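Local coordinates for protein Ton_1535 (Thermococcus onnurineus, PDB 3ZPJ) that is of unknown function but folds as an alpha-solenoid, a superhelical stack of helices containing a left-handed helical turn, at residues Gly157-Gly162 and Phe185-Lys190. Sequence-based numbering, arbitrary orientation.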
ATOM      1  N   GLY A 157      16.059  15.193  -8.198  1.00 44.33           N
ATOM      2  CA  GLY A 157      15.337  15.430  -6.962  1.00 38.82           C
ATOM      3  C   GLY A 157      13.912  14.885  -7.022  1.00 30.71           C
ATOM      4  O   GLY A 157      13.470  14.179  -6.118  1.00 25.66           O
ATOM      5  N   ILE A 158      13.198  15.213  -8.093  1.00 27.74           N
ATOM      6  CA  ILE A 158      11.824  14.778  -8.254  1.00 35.02           C
ATOM      7  C   ILE A 158      11.687  13.250  -8.411  1.00 27.57           C
ATOM      8  O   ILE A 158      10.752  12.662  -7.884  1.00 44.84           O
ATOM      9  CB  ILE A 158      11.158  15.554  -9.395  1.00 35.47           C
ATOM     10  CG1 ILE A 158      11.253  17.044  -9.076  1.00 31.81           C
ATOM     11  CG2 ILE A 158       9.701  15.171  -9.525  1.00 40.69           C
ATOM     12  CD1 ILE A 158      10.584  17.957 -10.054  1.00 37.84           C
ATOM     13  N   LEU A 159      12.626  12.604  -9.103  1.00 36.06           N
ATOM     14  CA  LEU A 159      12.584  11.141  -9.248  1.00 35.18           C
ATOM     15  C   LEU A 159      12.778  10.481  -7.893  1.00 41.80           C
ATOM     16  O   LEU A 159      12.205   9.416  -7.606  1.00 30.78           O
ATOM     17  CB  LEU A 159      13.639  10.642 -10.252  1.00 30.90           C
ATOM     18  CG  LEU A 159      13.347  10.986 -11.714  1.00 31.30           C
ATOM     19  CD1 LEU A 159      14.499  10.644 -12.627  1.00 33.10           C
ATOM     20  CD2 LEU A 159      12.078  10.266 -12.165  1.00 33.28           C
ATOM     21  N   ARG A 160      13.574  11.117  -7.035  1.00 31.49           N
ATOM     22  CA  ARG A 160      13.756  10.570  -5.697  1.00 27.01           C
ATOM     23  C   ARG A 160      12.449  10.653  -4.863  1.00 31.22           C
ATOM     24  O   ARG A 160      12.161   9.793  -4.049  1.00 28.88           O
ATOM     25  CB  ARG A 160      14.931  11.238  -5.001  1.00 37.68           C
ATOM     26  CG  ARG A 160      15.163  10.762  -3.580  1.00 38.68           C
ATOM     27  CD  ARG A 160      15.742   9.366  -3.547  1.00 43.66           C
ATOM     28  NE  ARG A 160      16.083   8.971  -2.179  1.00 42.15           N
ATOM     29  CZ  ARG A 160      16.259   7.717  -1.781  1.00 35.63           C
ATOM     30  NH1 ARG A 160      16.132   6.724  -2.645  1.00 33.63           N
ATOM     31  NH2 ARG A 160      16.568   7.459  -0.520  1.00 35.21           N
ATOM     32  N   ILE A 161      11.658  11.692  -5.080  1.00 30.05           N
ATOM     33  CA  ILE A 161      10.350  11.783  -4.438  1.00 23.85           C
ATOM     34  C   ILE A 161       9.481  10.630  -4.944  1.00 31.93           C
ATOM     35  O   ILE A 161       8.828   9.962  -4.159  1.00 30.36           O
ATOM     36  CB  ILE A 161       9.691  13.099  -4.778  1.00 28.37           C
ATOM     37  CG1 ILE A 161      10.559  14.243  -4.239  1.00 30.15           C
ATOM     38  CG2 ILE A 161       8.291  13.178  -4.186  1.00 28.88           C
ATOM     39  CD1 ILE A 161       9.859  15.588  -4.320  1.00 35.55           C
ATOM     40  N   GLY A 162       9.505  10.403  -6.258  1.00 24.70           N
ATOM     41  CA  GLY A 162       8.865   9.251  -6.860  1.00 32.19           C
ATOM     42  C   GLY A 162       9.212   7.959  -6.154  1.00 38.36           C
ATOM     43  O   GLY A 162       8.302   7.234  -5.752  1.00 35.46           O
ATOM     44  N   PHE A 185       3.570   7.503 -10.108  1.00 32.32           N
ATOM     45  CA  PHE A 185       3.422   7.181 -11.524  1.00 35.22           C
ATOM     46  C   PHE A 185       3.458   8.446 -12.340  1.00 25.53           C
ATOM     47  O   PHE A 185       4.105   8.513 -13.386  1.00 33.16           O
ATOM     48  CB  PHE A 185       2.099   6.473 -11.853  1.00 35.63           C
ATOM     49  CG  PHE A 185       1.857   6.345 -13.338  1.00 33.67           C
ATOM     50  CD1 PHE A 185       2.439   5.312 -14.058  1.00 39.26           C
ATOM     51  CD2 PHE A 185       1.091   7.283 -14.025  1.00 31.49           C
ATOM     52  CE1 PHE A 185       2.237   5.183 -15.439  1.00 39.64           C
ATOM     53  CE2 PHE A 185       0.897   7.175 -15.405  1.00 35.38           C
ATOM     54  CZ  PHE A 185       1.465   6.119 -16.112  1.00 38.18           C
ATOM     55  N   ASP A 186       2.694   9.422 -11.882  1.00 26.75           N
ATOM     56  CA  ASP A 186       2.683  10.740 -12.493  1.00 38.89           C
ATOM     57  C   ASP A 186       4.106  11.274 -12.691  1.00 30.91           C
ATOM     58  O   ASP A 186       4.444  11.799 -13.759  1.00 32.51           O
ATOM     59  CB  ASP A 186       1.884  11.694 -11.620  1.00 49.92           C
ATOM     60  CG  ASP A 186       0.910  12.507 -12.405  1.00 64.97           C
ATOM     61  OD1 ASP A 186      -0.233  12.026 -12.582  1.00 78.48           O
ATOM     62  OD2 ASP A 186       1.287  13.616 -12.845  1.00 62.41           O
ATOM     63  N   ILE A 187       4.941  11.098 -11.670  1.00 29.96           N
ATOM     64  CA  ILE A 187       6.315  11.615 -11.693  1.00 37.47           C
ATOM     65  C   ILE A 187       7.182  10.824 -12.684  1.00 36.99           C
ATOM     66  O   ILE A 187       7.951  11.410 -13.461  1.00 29.91           O
ATOM     67  CB  ILE A 187       6.946  11.570 -10.280  1.00 32.48           C
ATOM     68  CG1 ILE A 187       6.460  12.746  -9.430  1.00 34.67           C
ATOM     69  CG2 ILE A 187       8.447  11.603 -10.355  1.00 36.17           C
ATOM     70  CD1 ILE A 187       6.890  12.633  -7.945  1.00 31.62           C
ATOM     71  N   PHE A 188       7.041   9.498 -12.662  1.00 26.33           N
ATOM     72  CA  PHE A 188       7.842   8.632 -13.511  1.00 29.02           C
ATOM     73  C   PHE A 188       7.436   8.758 -14.971  1.00 32.46           C
ATOM     74  O   PHE A 188       8.259   8.615 -15.888  1.00 35.99           O
ATOM     75  CB  PHE A 188       7.714   7.187 -13.031  1.00 35.42           C
ATOM     76  CG  PHE A 188       8.336   6.958 -11.691  1.00 32.88           C
ATOM     77  CD1 PHE A 188       9.367   7.782 -11.252  1.00 32.26           C
ATOM     78  CD2 PHE A 188       7.902   5.941 -10.867  1.00 24.16           C
ATOM     79  CE1 PHE A 188       9.944   7.592 -10.017  1.00 26.89           C
ATOM     80  CE2 PHE A 188       8.479   5.746  -9.611  1.00 21.30           C
ATOM     81  CZ  PHE A 188       9.503   6.566  -9.201  1.00 35.41           C
ATOM     82  N   ASP A 189       6.156   9.043 -15.176  1.00 38.98           N
ATOM     83  CA  ASP A 189       5.628   9.272 -16.504  1.00 32.96           C
ATOM     84  C   ASP A 189       6.152  10.579 -17.106  1.00 40.54           C
ATOM     85  O   ASP A 189       6.659  10.593 -18.236  1.00 40.35           O
ATOM     86  CB  ASP A 189       4.106   9.304 -16.459  1.00 40.35           C
ATOM     87  CG  ASP A 189       3.489   9.413 -17.836  1.00 51.15           C
ATOM     88  OD1 ASP A 189       3.865   8.621 -18.731  1.00 54.03           O
ATOM     89  OD2 ASP A 189       2.640  10.308 -18.025  1.00 55.98           O
ATOM     90  N   LYS A 190       6.019  11.679 -16.363  1.00 38.28           N
ATOM     91  CA  LYS A 190       6.439  12.986 -16.891  1.00 44.16           C
ATOM     92  C   LYS A 190       7.948  13.069 -17.051  1.00 41.60           C
ATOM     93  O   LYS A 190       8.435  13.801 -17.904  1.00 41.33           O
ATOM     94  CB  LYS A 190       5.984  14.149 -16.001  1.00 42.36           C
ATOM     95  CG  LYS A 190       4.502  14.233 -15.736  1.00 59.31           C
ATOM     96  CD  LYS A 190       3.675  14.221 -17.003  1.00 71.51           C
ATOM     97  CE  LYS A 190       2.220  14.498 -16.660  1.00 79.87           C
ATOM     98  NZ  LYS A 190       2.088  15.799 -15.936  1.00 84.78           N
TER
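Ile187 packs as a knob into a hole formed by Ile158, Leu159, Ile161 and Gly162, joining consecutive helices 151-170 and 174-190 of the alpha-solenoid. The short segments run roughly antiparallel, at 143°, with axes 8.9 Å apart, and no hydrogen bond crosses between them, which leaves apolar packing to hold the pair. Within the hole, Ile187 uses both branches: CG2 lies 3.9 Å from Ile158 CG2, while CD1 reaches the backbone, 3.8 Å from Gly162 N. With CG1 anti to its carbonyl carbon (chi1 -79°), the longer branch extends to Ile161, whose side chain it meets at about a right angle, CD1 to CG2 4.0 Å. Ile158 and Ile161 also pack on helix 130-146, extending the apolar layer to the preceding helix.

The aromatic part centres on Gly162, where a beta carbon would collide with Phe188 CE1; Phe188 CZ comes within 3.4 Å of Gly162 C, an oblique approach. Leu159 crosses the Phe188 side chain obliquely, its CD2 touching the ring rim, 3.8 Å from Phe188 CD1. Replacing Phe188 with alanine would probably open a gap beside Gly162 and take from Leu159 CD2 one of its apolar neighbours. At the ring's edge, in its plane, Leu159 O stands 3.8 Å from Phe188 CE1.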